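Local coordinates for cellulose-binding protein (Saccharophagus degradans, PDB 2X32) that binds the polyisoprenoid octaprenyl diphosphate along the inside of a YceI-like beta barrel and is implicated in plant cell wall breakdown, at residues 13-18 with 173-178; 32-37 with 54-59; 103-108 with 116-121. One frame throughout, in Å; residues are numbered along the deposited sequence.

Contact 1: 13-18 with 173-178. With OTP ((2E,6E,10E,14E,18E,22E,26E)-3,7,11,15,19,23,27,31-octamethyldotriaconta-2,6,10,14,18,22,26,30-octaenyl trihydrogen diphosphate), chain C.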
# COMPACT_ATOMS: atom_id res chain seq x y z
N ALA A 13 -9.76 -8.76 -3.82
CA ALA A 13 -9.28 -8.38 -2.49
C ALA A 13 -8.68 -9.55 -1.77
O ALA A 13 -7.73 -9.44 -1.00
CB ALA A 13 -10.46 -7.86 -1.67
N THR A 14 -9.22 -10.73 -2.01
CA THR A 14 -8.67 -11.91 -1.31
C THR A 14 -7.26 -12.27 -1.77
O THR A 14 -6.36 -12.59 -0.92
CB THR A 14 -9.57 -13.14 -1.43
OG1 THR A 14 -9.57 -13.65 -2.77
CG2 THR A 14 -10.93 -12.81 -0.98
N ALA A 15 -7.01 -12.20 -3.08
CA ALA A 15 -5.70 -12.61 -3.62
C ALA A 15 -4.60 -11.58 -3.47
O ALA A 15 -3.41 -11.89 -3.48
CB ALA A 15 -5.84 -12.99 -5.12
N SER A 16 -5.03 -10.36 -3.22
CA SER A 16 -4.12 -9.22 -3.17
C SER A 16 -3.52 -9.04 -1.79
O SER A 16 -4.18 -9.27 -0.79
CB SER A 16 -4.87 -7.95 -3.57
OG SER A 16 -5.32 -8.03 -4.93
N PHE A 17 -2.33 -8.46 -1.71
CA PHE A 17 -1.73 -8.18 -0.44
C PHE A 17 -0.85 -6.94 -0.46
O PHE A 17 -0.37 -6.53 -1.50
CB PHE A 17 -0.99 -9.42 0.13
CG PHE A 17 0.12 -10.01 -0.74
CD1 PHE A 17 1.40 -9.51 -0.66
CD2 PHE A 17 -0.09 -11.13 -1.53
CE1 PHE A 17 2.46 -10.06 -1.43
CE2 PHE A 17 0.97 -11.71 -2.27
CZ PHE A 17 2.23 -11.16 -2.22
N LEU A 18 -0.68 -6.34 0.70
CA LEU A 18 0.22 -5.19 0.87
C LEU A 18 0.85 -5.29 2.24
O LEU A 18 0.14 -5.46 3.24
CB LEU A 18 -0.47 -3.87 0.64
CG LEU A 18 0.40 -2.66 0.72
CD1 LEU A 18 -0.13 -1.55 -0.17
CD2 LEU A 18 0.55 -2.16 2.18
N VAL A 173 1.36 -7.00 -4.01
CA VAL A 173 0.95 -7.73 -5.24
C VAL A 173 -0.57 -7.59 -5.31
O VAL A 173 -1.30 -8.07 -4.43
CB VAL A 173 1.37 -9.18 -5.22
CG1 VAL A 173 0.88 -9.89 -6.51
CG2 VAL A 173 2.92 -9.31 -5.03
N LEU A 174 -1.04 -6.91 -6.35
CA LEU A 174 -2.45 -6.59 -6.53
C LEU A 174 -2.96 -7.34 -7.75
O LEU A 174 -2.28 -7.34 -8.80
CB LEU A 174 -2.64 -5.11 -6.73
CG LEU A 174 -2.04 -4.24 -5.64
CD1 LEU A 174 -2.18 -2.79 -6.01
CD2 LEU A 174 -2.58 -4.48 -4.22
N PHE A 175 -4.13 -7.95 -7.64
CA PHE A 175 -4.74 -8.61 -8.78
C PHE A 175 -5.99 -7.89 -9.13
O PHE A 175 -6.83 -7.64 -8.25
CB PHE A 175 -5.05 -10.06 -8.40
CG PHE A 175 -3.82 -10.89 -8.15
CD1 PHE A 175 -3.18 -11.56 -9.19
CD2 PHE A 175 -3.27 -10.99 -6.88
CE1 PHE A 175 -2.01 -12.29 -8.97
CE2 PHE A 175 -2.11 -11.73 -6.67
CZ PHE A 175 -1.49 -12.36 -7.69
N TYR A 176 -6.10 -7.46 -10.38
CA TYR A 176 -7.28 -6.76 -10.87
C TYR A 176 -7.93 -7.59 -11.97
O TYR A 176 -7.25 -8.20 -12.80
CB TYR A 176 -6.91 -5.35 -11.40
CG TYR A 176 -6.58 -4.32 -10.38
CD1 TYR A 176 -7.54 -3.55 -9.79
CD2 TYR A 176 -5.27 -4.11 -9.96
CE1 TYR A 176 -7.25 -2.56 -8.85
CE2 TYR A 176 -4.97 -3.16 -9.02
CZ TYR A 176 -5.96 -2.39 -8.45
OH TYR A 176 -5.69 -1.42 -7.50
N GLU A 177 -9.27 -7.62 -11.99
CA GLU A 177 -10.03 -8.47 -12.87
C GLU A 177 -11.13 -7.68 -13.54
O GLU A 177 -11.85 -6.99 -12.85
CB GLU A 177 -10.74 -9.49 -11.99
CG GLU A 177 -9.90 -10.56 -11.64
CD GLU A 177 -10.07 -11.79 -12.55
OE1 GLU A 177 -10.66 -11.72 -13.66
OE2 GLU A 177 -9.54 -12.79 -12.17
N ALA A 178 -11.12 -7.75 -14.87
CA ALA A 178 -12.13 -7.15 -15.75
C ALA A 178 -13.38 -8.02 -15.86
O ALA A 178 -13.31 -9.22 -15.70
CB ALA A 178 -11.54 -6.94 -17.12
O7 OTP C . 10.20 -4.53 21.25
P2 OTP C . 8.84 -4.61 21.90
O5 OTP C . 8.84 -4.12 23.33
O6 OTP C . 8.13 -5.92 21.68
O4 OTP C . 7.97 -3.45 21.11
P1 OTP C . 6.74 -3.68 20.09
O2 OTP C . 7.39 -4.07 18.77
O3 OTP C . 5.56 -4.42 20.67
O1 OTP C . 6.16 -2.22 19.70
C40 OTP C . 7.00 -1.37 18.89
C39 OTP C . 6.30 -1.04 17.56
C37 OTP C . 6.89 -1.11 16.39
C38 OTP C . 8.33 -1.58 16.11
C36 OTP C . 6.12 -0.71 15.14
C35 OTP C . 6.56 0.60 14.53
C34 OTP C . 5.80 0.88 13.22
C32 OTP C . 6.30 1.49 12.14
C33 OTP C . 7.73 1.91 12.05
C31 OTP C . 5.39 1.61 10.91
C30 OTP C . 5.14 2.98 10.34
C29 OTP C . 4.31 2.92 9.05
C27 OTP C . 4.48 3.73 8.01
C28 OTP C . 5.44 4.91 7.98
C26 OTP C . 3.73 3.50 6.72
C25 OTP C . 2.85 2.28 6.64
C24 OTP C . 2.46 1.86 5.22
C22 OTP C . 1.30 2.10 4.62
C23 OTP C . 0.08 2.71 5.27
C21 OTP C . 1.14 1.67 3.18
C20 OTP C . 1.07 2.87 2.19
C19 OTP C . 0.86 2.44 0.74
C17 OTP C . 1.78 2.43 -0.22
C18 OTP C . 3.16 2.99 -0.13
C16 OTP C . 1.43 1.80 -1.56
C15 OTP C . 1.53 2.76 -2.71
C14 OTP C . 0.84 2.23 -3.94
C12 OTP C . 1.26 2.44 -5.21
C13 OTP C . 2.55 3.20 -5.53
C11 OTP C . 0.51 1.92 -6.40
C10 OTP C . -0.63 1.01 -6.15
C9 OTP C . -1.20 0.30 -7.38
C7 OTP C . -2.36 0.59 -8.01
C8 OTP C . -3.39 1.60 -7.55
C6 OTP C . -2.69 -0.19 -9.26
C5 OTP C . -2.34 0.53 -10.55
C4 OTP C . -2.77 -0.22 -11.77
C2 OTP C . -2.06 -0.25 -12.90
C3 OTP C . -0.77 0.43 -13.21
C1 OTP C . -2.62 -1.02 -14.06
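Ser-16 and Phe-17 lie against Val-173, Leu-174 and Phe-175 where strand 7-24 resumes after an interruption, residues 13-15 having helical backbone angles. Two backbone bonds define one antiparallel hydrogen-bonded pair: Phe-17 N gives to Val-173 O at 2.9 Å, and Val-173 N returns a bond to Phe-17 O at 3.1 Å.

The Ser-16 side chain extends the pairing past this point. Its CB sits 3.7 Å from Val-173 O. From there the hydroxyl, on the side of its own backbone N (chi1 -63°), is carried to the amide two residues beyond Val-173, and OG accepts from Phe-175 N at 3.0 Å along an almost straight path (174° at the hydrogen). The same OG bonds to the carbonyl of Asp-12, so a buried hydroxyl is gripped by two backbone groups and takes the place that a main-chain oxygen would hold in a regular ladder. OG also lies near the plane of the Phe-175 ring, at its edge, while Ala-15 CB touches CD2 of that ring at 3.7 Å.

On the face carrying Phe-17 and Val-173, the two side chains run side by side. In one of the two modelled conformers of Phe-17, Val-173 CB stands over a ring face in a CH-pi contact, 4.0 Å from the centroid and displaced toward the rim.

The other face belongs to the ligand. Leu-174 CD1 comes within 3.5 Å of C9 of the octaprenyl chain, and the Tyr-176 hydroxyl, bonded to Gln-48 O, approaches C6. Leu-18 CD1 adds a contact at C16. Antiparallel strands far apart in sequence, with one face turned to the lipid and the other more exposed, are characteristic of the lipocalin-like barrel of YceI domains.

Contact 2: 32-37 with 54-59. With OTP ((2E,6E,10E,14E,18E,22E,26E)-3,7,11,15,19,23,27,31-octamethyldotriaconta-2,6,10,14,18,22,26,30-octaenyl trihydrogen diphosphate), chain C.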
# COMPACT_ATOMS: atom_id res chain seq x y z
N HIS A 32 4.72 -6.54 8.54
CA HIS A 32 3.33 -6.36 8.91
C HIS A 32 2.49 -6.31 7.66
O HIS A 32 3.00 -6.07 6.56
CB HIS A 32 3.19 -5.03 9.69
CG HIS A 32 4.15 -4.95 10.81
ND1 HIS A 32 5.20 -4.05 10.87
CD2 HIS A 32 4.28 -5.74 11.91
CE1 HIS A 32 5.90 -4.26 11.97
NE2 HIS A 32 5.36 -5.28 12.62
N ARG A 33 1.19 -6.52 7.81
CA ARG A 33 0.33 -6.51 6.63
C ARG A 33 -0.98 -5.85 6.95
O ARG A 33 -1.34 -5.62 8.11
CB ARG A 33 0.06 -7.91 6.02
CG ARG A 33 1.26 -8.83 5.88
CD ARG A 33 0.95 -10.31 6.36
NE ARG A 33 2.10 -11.15 6.08
CZ ARG A 33 3.09 -11.48 6.91
NH1 ARG A 33 3.11 -11.11 8.19
NH2 ARG A 33 4.07 -12.25 6.42
N PHE A 34 -1.64 -5.42 5.90
CA PHE A 34 -3.05 -4.97 5.95
C PHE A 34 -3.93 -6.07 5.38
O PHE A 34 -3.78 -6.46 4.21
CB PHE A 34 -3.26 -3.64 5.21
CG PHE A 34 -2.53 -2.51 5.84
CD1 PHE A 34 -3.05 -1.87 6.95
CD2 PHE A 34 -1.32 -2.02 5.27
CE1 PHE A 34 -2.37 -0.81 7.56
CE2 PHE A 34 -0.68 -0.94 5.84
CZ PHE A 34 -1.17 -0.34 6.97
N ASP A 35 -4.81 -6.61 6.21
CA ASP A 35 -5.62 -7.77 5.80
C ASP A 35 -6.78 -7.41 4.87
O ASP A 35 -7.39 -8.30 4.27
CB ASP A 35 -6.11 -8.54 7.02
CG ASP A 35 -5.01 -9.26 7.78
OD1 ASP A 35 -3.93 -9.57 7.20
OD2 ASP A 35 -5.26 -9.56 8.94
N VAL A 36 -7.16 -6.12 4.81
CA VAL A 36 -8.28 -5.69 4.01
C VAL A 36 -7.88 -4.57 3.05
O VAL A 36 -7.45 -3.49 3.47
CB VAL A 36 -9.47 -5.25 4.84
CG1 VAL A 36 -10.62 -4.70 3.98
CG2 VAL A 36 -10.01 -6.40 5.73
N LEU A 37 -8.00 -4.88 1.74
CA LEU A 37 -7.73 -3.98 0.62
C LEU A 37 -8.98 -3.97 -0.26
O LEU A 37 -9.68 -4.95 -0.39
CB LEU A 37 -6.57 -4.49 -0.23
CG LEU A 37 -5.26 -4.71 0.51
CD1 LEU A 37 -4.23 -5.39 -0.42
CD2 LEU A 37 -4.70 -3.43 1.13
N ASN A 54 -7.60 -0.02 9.72
CA ASN A 54 -8.02 -0.89 10.83
C ASN A 54 -7.71 -2.37 10.69
O ASN A 54 -7.75 -3.10 11.68
CB ASN A 54 -9.53 -0.74 11.09
CG ASN A 54 -9.86 0.55 11.79
OD1 ASN A 54 -9.27 0.86 12.84
ND2 ASN A 54 -10.78 1.32 11.22
N SER A 55 -7.29 -2.79 9.47
CA SER A 55 -6.93 -4.19 9.22
C SER A 55 -5.45 -4.47 9.39
O SER A 55 -5.01 -5.53 9.03
CB SER A 55 -7.41 -4.61 7.83
OG SER A 55 -6.55 -4.13 6.83
N VAL A 56 -4.72 -3.54 9.97
CA VAL A 56 -3.29 -3.75 10.29
C VAL A 56 -3.17 -5.00 11.13
O VAL A 56 -3.90 -5.28 12.07
CB VAL A 56 -2.64 -2.51 10.97
CG1 VAL A 56 -3.23 -2.26 12.37
CG2 VAL A 56 -1.06 -2.55 10.93
N ASN A 57 -2.17 -5.78 10.76
CA ASN A 57 -1.93 -7.08 11.39
C ASN A 57 -0.43 -7.22 11.58
O ASN A 57 0.31 -7.47 10.63
CB ASN A 57 -2.52 -8.19 10.51
CG ASN A 57 -2.45 -9.53 11.16
OD1 ASN A 57 -1.59 -9.74 12.05
ND2 ASN A 57 -3.29 -10.46 10.74
N THR A 58 0.02 -7.05 12.83
CA THR A 58 1.39 -7.17 13.22
C THR A 58 1.65 -8.48 13.97
O THR A 58 2.77 -8.70 14.44
CB THR A 58 1.82 -5.98 14.13
OG1 THR A 58 1.31 -6.16 15.46
CG2 THR A 58 1.40 -4.62 13.50
N GLY A 59 0.63 -9.32 14.08
CA GLY A 59 0.71 -10.58 14.82
C GLY A 59 0.56 -10.48 16.32
O GLY A 59 0.55 -11.52 17.00
O7 OTP C . 10.20 -4.53 21.25
P2 OTP C . 8.84 -4.61 21.90
O5 OTP C . 8.84 -4.12 23.33
O6 OTP C . 8.13 -5.92 21.68
O4 OTP C . 7.97 -3.45 21.11
P1 OTP C . 6.74 -3.68 20.09
O2 OTP C . 7.39 -4.07 18.77
O3 OTP C . 5.56 -4.42 20.67
O1 OTP C . 6.16 -2.22 19.70
C40 OTP C . 7.00 -1.37 18.89
C39 OTP C . 6.30 -1.04 17.56
C37 OTP C . 6.89 -1.11 16.39
C38 OTP C . 8.33 -1.58 16.11
C36 OTP C . 6.12 -0.71 15.14
C35 OTP C . 6.56 0.60 14.53
C34 OTP C . 5.80 0.88 13.22
C32 OTP C . 6.30 1.49 12.14
C33 OTP C . 7.73 1.91 12.05
C31 OTP C . 5.39 1.61 10.91
C30 OTP C . 5.14 2.98 10.34
C29 OTP C . 4.31 2.92 9.05
C27 OTP C . 4.48 3.73 8.01
C28 OTP C . 5.44 4.91 7.98
C26 OTP C . 3.73 3.50 6.72
C25 OTP C . 2.85 2.28 6.64
C24 OTP C . 2.46 1.86 5.22
C22 OTP C . 1.30 2.10 4.62
C23 OTP C . 0.08 2.71 5.27
C21 OTP C . 1.14 1.67 3.18
C20 OTP C . 1.07 2.87 2.19
C19 OTP C . 0.86 2.44 0.74
C17 OTP C . 1.78 2.43 -0.22
C18 OTP C . 3.16 2.99 -0.13
C16 OTP C . 1.43 1.80 -1.56
C15 OTP C . 1.53 2.76 -2.71
C14 OTP C . 0.84 2.23 -3.94
C12 OTP C . 1.26 2.44 -5.21
C13 OTP C . 2.55 3.20 -5.53
C11 OTP C . 0.51 1.92 -6.40
C10 OTP C . -0.63 1.01 -6.15
C9 OTP C . -1.20 0.30 -7.38
C7 OTP C . -2.36 0.59 -8.01
C8 OTP C . -3.39 1.60 -7.55
C6 OTP C . -2.69 -0.19 -9.26
C5 OTP C . -2.34 0.53 -10.55
C4 OTP C . -2.77 -0.22 -11.77
C2 OTP C . -2.06 -0.25 -12.90
C3 OTP C . -0.77 0.43 -13.21
C1 OTP C . -2.62 -1.02 -14.06
O HOH W 1 1.74 -9.90 10.34
O HOH W 2 -6.45 -7.90 11.05
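Arg-33 with Asn-57 and Phe-34 with Val-56 form a short antiparallel ladder that attaches the two-residue strand 56-57 to the edge of strand 28-42 in the barrel wall. Arg-33 and Asn-57 are the hydrogen-bonded pair: Arg-33 N reaches Asn-57 O at 3.1 Å, and Asn-57 N reaches Arg-33 O at 2.8 Å. Phe-34 and Val-56 are the non-hydrogen-bonded pair.

One residue further, Asp-35 N bonds to Ser-55 O, arriving from above the carbonyl plane. The Ser-55 hydroxyl then accepts from Val-36 N at 2.9 Å and is also bonded to Asp-52 O, so it ties the turn after strand 46-52 to strand 28-42.

Outside the barrel, Asn-57 uses both ends of its amide. Its CG lies anti to the backbone N (chi1 -173°), which places the amide beside Asp-35. ND2 gives to the syn lone pair of Asp-35 OD2 at 2.8 Å; that oxygen lies in line with the N-H and near the amide plane, although the two flat groups are turned 78° apart. OD1 accepts from Gly-59 N, making an Asx turn, so the amide is fixed against a flip. A water at the edge of the Arg-33 guanidinium accepts from NH1 and donates to Asn-57 O.

On the buried side, Thr-58 CB packs against His-32 CD2 at 3.3 Å, with helix 61-72 close by. The Phe-34 ring is shared between wall and ligand: CE1 meets Val-56 CB at 3.8 Å, while CZ touches the methyl C23 of the octaprenyl chain at 3.7 Å.

Contact 3: 103-108 with 116-121. With OTP ((2E,6E,10E,14E,18E,22E,26E)-3,7,11,15,19,23,27,31-octamethyldotriaconta-2,6,10,14,18,22,26,30-octaenyl trihydrogen diphosphate), chain C.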
# COMPACT_ATOMS: atom_id res chain seq x y z
N ASP A 103 5.98 3.88 -15.25
CA ASP A 103 6.46 4.92 -14.34
C ASP A 103 5.25 5.77 -13.95
O ASP A 103 4.61 6.35 -14.84
CB ASP A 103 7.47 5.77 -15.07
CG ASP A 103 8.74 4.99 -15.43
OD1 ASP A 103 9.17 4.19 -14.60
OD2 ASP A 103 9.26 5.25 -16.54
N VAL A 104 4.88 5.70 -12.68
CA VAL A 104 3.68 6.38 -12.15
C VAL A 104 4.00 7.50 -11.20
O VAL A 104 4.98 7.47 -10.49
CB VAL A 104 2.72 5.37 -11.46
CG1 VAL A 104 2.39 4.20 -12.33
CG2 VAL A 104 3.28 4.86 -10.13
N SER A 105 3.09 8.48 -11.14
CA SER A 105 3.04 9.44 -10.09
C SER A 105 1.73 9.11 -9.38
O SER A 105 0.62 9.43 -9.90
CB SER A 105 2.99 10.88 -10.62
OG SER A 105 4.22 11.16 -11.21
N ALA A 106 1.83 8.36 -8.31
CA ALA A 106 0.63 7.87 -7.60
C ALA A 106 0.43 8.81 -6.44
O ALA A 106 1.38 9.15 -5.74
CB ALA A 106 0.90 6.47 -7.07
N THR A 107 -0.81 9.21 -6.19
CA THR A 107 -1.09 9.99 -5.00
C THR A 107 -1.50 9.07 -3.87
O THR A 107 -2.36 8.22 -4.05
CB THR A 107 -2.16 11.03 -5.31
OG1 THR A 107 -1.68 11.86 -6.37
CG2 THR A 107 -2.43 11.94 -4.10
N LEU A 108 -0.84 9.23 -2.75
CA LEU A 108 -1.14 8.48 -1.51
C LEU A 108 -1.72 9.46 -0.50
O LEU A 108 -1.02 10.39 -0.05
CB LEU A 108 0.08 7.78 -0.93
CG LEU A 108 -0.10 7.19 0.47
CD1 LEU A 108 -1.16 6.05 0.50
CD2 LEU A 108 1.29 6.64 0.94
N VAL A 116 2.80 12.52 -3.39
CA VAL A 116 2.98 11.78 -4.63
C VAL A 116 4.11 10.79 -4.46
O VAL A 116 5.19 11.13 -3.92
CB VAL A 116 3.30 12.69 -5.79
CG1 VAL A 116 3.60 11.88 -7.04
CG2 VAL A 116 2.14 13.60 -6.06
N ILE A 117 3.86 9.55 -4.89
CA ILE A 117 4.90 8.49 -4.94
C ILE A 117 5.25 8.31 -6.38
O ILE A 117 4.43 7.91 -7.19
CB ILE A 117 4.39 7.17 -4.33
CG1 ILE A 117 4.03 7.39 -2.87
CG2 ILE A 117 5.45 6.00 -4.55
CD1 ILE A 117 3.42 6.16 -2.27
N ASP A 118 6.48 8.70 -6.73
CA ASP A 118 7.01 8.52 -8.06
C ASP A 118 7.75 7.18 -8.06
O ASP A 118 8.79 7.03 -7.41
CB ASP A 118 7.98 9.68 -8.41
CG ASP A 118 7.25 10.99 -8.59
OD1 ASP A 118 6.34 11.05 -9.46
OD2 ASP A 118 7.61 11.99 -7.88
N THR A 119 7.17 6.19 -8.71
CA THR A 119 7.77 4.84 -8.65
C THR A 119 7.44 4.10 -9.92
O THR A 119 6.69 4.57 -10.79
CB THR A 119 7.29 4.07 -7.42
OG1 THR A 119 8.16 2.94 -7.16
CG2 THR A 119 5.85 3.59 -7.60
N GLN A 120 7.97 2.90 -10.05
CA GLN A 120 7.76 2.10 -11.22
C GLN A 120 7.00 0.83 -10.81
O GLN A 120 7.37 0.19 -9.80
CB GLN A 120 9.13 1.71 -11.81
CG GLN A 120 9.06 1.12 -13.11
CD GLN A 120 10.51 1.04 -13.68
OE1 GLN A 120 11.31 0.25 -13.16
NE2 GLN A 120 10.89 1.92 -14.62
N LEU A 121 5.95 0.55 -11.56
CA LEU A 121 5.12 -0.64 -11.34
C LEU A 121 5.36 -1.64 -12.44
O LEU A 121 5.68 -1.28 -13.59
CB LEU A 121 3.64 -0.31 -11.29
CG LEU A 121 3.28 0.76 -10.25
CD1 LEU A 121 1.73 1.04 -10.29
CD2 LEU A 121 3.72 0.42 -8.82
O7 OTP C . 10.20 -4.53 21.25
P2 OTP C . 8.84 -4.61 21.90
O5 OTP C . 8.84 -4.12 23.33
O6 OTP C . 8.13 -5.92 21.68
O4 OTP C . 7.97 -3.45 21.11
P1 OTP C . 6.74 -3.68 20.09
O2 OTP C . 7.39 -4.07 18.77
O3 OTP C . 5.56 -4.42 20.67
O1 OTP C . 6.16 -2.22 19.70
C40 OTP C . 7.00 -1.37 18.89
C39 OTP C . 6.30 -1.04 17.56
C37 OTP C . 6.89 -1.11 16.39
C38 OTP C . 8.33 -1.58 16.11
C36 OTP C . 6.12 -0.71 15.14
C35 OTP C . 6.56 0.60 14.53
C34 OTP C . 5.80 0.88 13.22
C32 OTP C . 6.30 1.49 12.14
C33 OTP C . 7.73 1.91 12.05
C31 OTP C . 5.39 1.61 10.91
C30 OTP C . 5.14 2.98 10.34
C29 OTP C . 4.31 2.92 9.05
C27 OTP C . 4.48 3.73 8.01
C28 OTP C . 5.44 4.91 7.98
C26 OTP C . 3.73 3.50 6.72
C25 OTP C . 2.85 2.28 6.64
C24 OTP C . 2.46 1.86 5.22
C22 OTP C . 1.30 2.10 4.62
C23 OTP C . 0.08 2.71 5.27
C21 OTP C . 1.14 1.67 3.18
C20 OTP C . 1.07 2.87 2.19
C19 OTP C . 0.86 2.44 0.74
C17 OTP C . 1.78 2.43 -0.22
C18 OTP C . 3.16 2.99 -0.13
C16 OTP C . 1.43 1.80 -1.56
C15 OTP C . 1.53 2.76 -2.71
C14 OTP C . 0.84 2.23 -3.94
C12 OTP C . 1.26 2.44 -5.21
C13 OTP C . 2.55 3.20 -5.53
C11 OTP C . 0.51 1.92 -6.40
C10 OTP C . -0.63 1.01 -6.15
C9 OTP C . -1.20 0.30 -7.38
C7 OTP C . -2.36 0.59 -8.01
C8 OTP C . -3.39 1.60 -7.55
C6 OTP C . -2.69 -0.19 -9.26
C5 OTP C . -2.34 0.53 -10.55
C4 OTP C . -2.77 -0.22 -11.77
C2 OTP C . -2.06 -0.25 -12.90
C3 OTP C . -0.77 0.43 -13.21
C1 OTP C . -2.62 -1.02 -14.06
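Val-104 with Thr-119 and Ala-106 with Ile-117 are the two hydrogen-bonded pairs of a regular antiparallel ladder, with the strand axes 4.4 Å apart at closest approach and their directions 153° apart. Both pairs close with two backbone bonds. Val-104 N bonds to Thr-119 O at 2.9 Å, and the shortest of the four runs from Ile-117 N to Ala-106 O at 2.7 Å. Asp-103 with Gln-120, Ser-105 with Asp-118 and Thr-107 with Val-116 are the non-hydrogen-bonded pairs.

These last three pairs share the outer face, and polar links join two of them. Gln-120 NE2 donates to the syn lone pair of Asp-103 OD1 at 2.8 Å. The carboxylate and amide lie side by side with nearly coplanar planes, which the extended Gln-120 chain allows (CG opposite its backbone N, chi1 -169°), yet the bond is bent, 141° at the hydrogen, and the oxygen is tilted out of the amide plane. Beside them the Ser-105 hydroxyl donates a hydrogen bond to Asp-118 OD1 at 2.8 Å. Both bonds span the strands on an exposed surface.

The inner face is largely apolar. Val-104 is divided between two neighbours: CG2 lies beside Thr-119 CG2, and CG1 meets Leu-121 CD1 at 3.8 Å, the two side chains crossing at about a right angle. At the other end Leu-108 CD2 contacts Ile-117 CD1 at 3.9 Å.

Several of the same groups border the octaprenyl chain. Ile-117 CD1 is 3.8 Å from the methyl C18, while Thr-119 CG2 and Ala-106 CB both approach the methyl C13, and Leu-121 CD1 lies near C3. Val-82 and Val-84 of strand 79-85 and Leu-139 of strand 130-142 continue this surface. The arrangement is that of a beta hairpin, strands 99-109 and 115-125, forming part of the wall of the octaprenyl pocket in the YceI-like barrel.

How the contacts relate
Contact 2 and contact 3 lie on opposite sides of the chain's centre, their own centres about 22 Å apart, with the ligand running between them. Contacts 1 and 2 are joined directly through neighbouring strands 7-24 and 28-42: Leu-18 O and Phe-34 N, 3.2 Å apart, probably form a hydrogen bond. Contact 3 touches neither; its nearest atoms are about 7 Å from contact 1 and about 9 Å from contact 2. All three reach one curled antiparallel sheet, and contact 1 closes a loop of chain that encloses the other two. Each touches the octaprenyl tail, contact 2 through Phe-34, and Lys-24, outside all three, is hydrogen-bonded to the ligand.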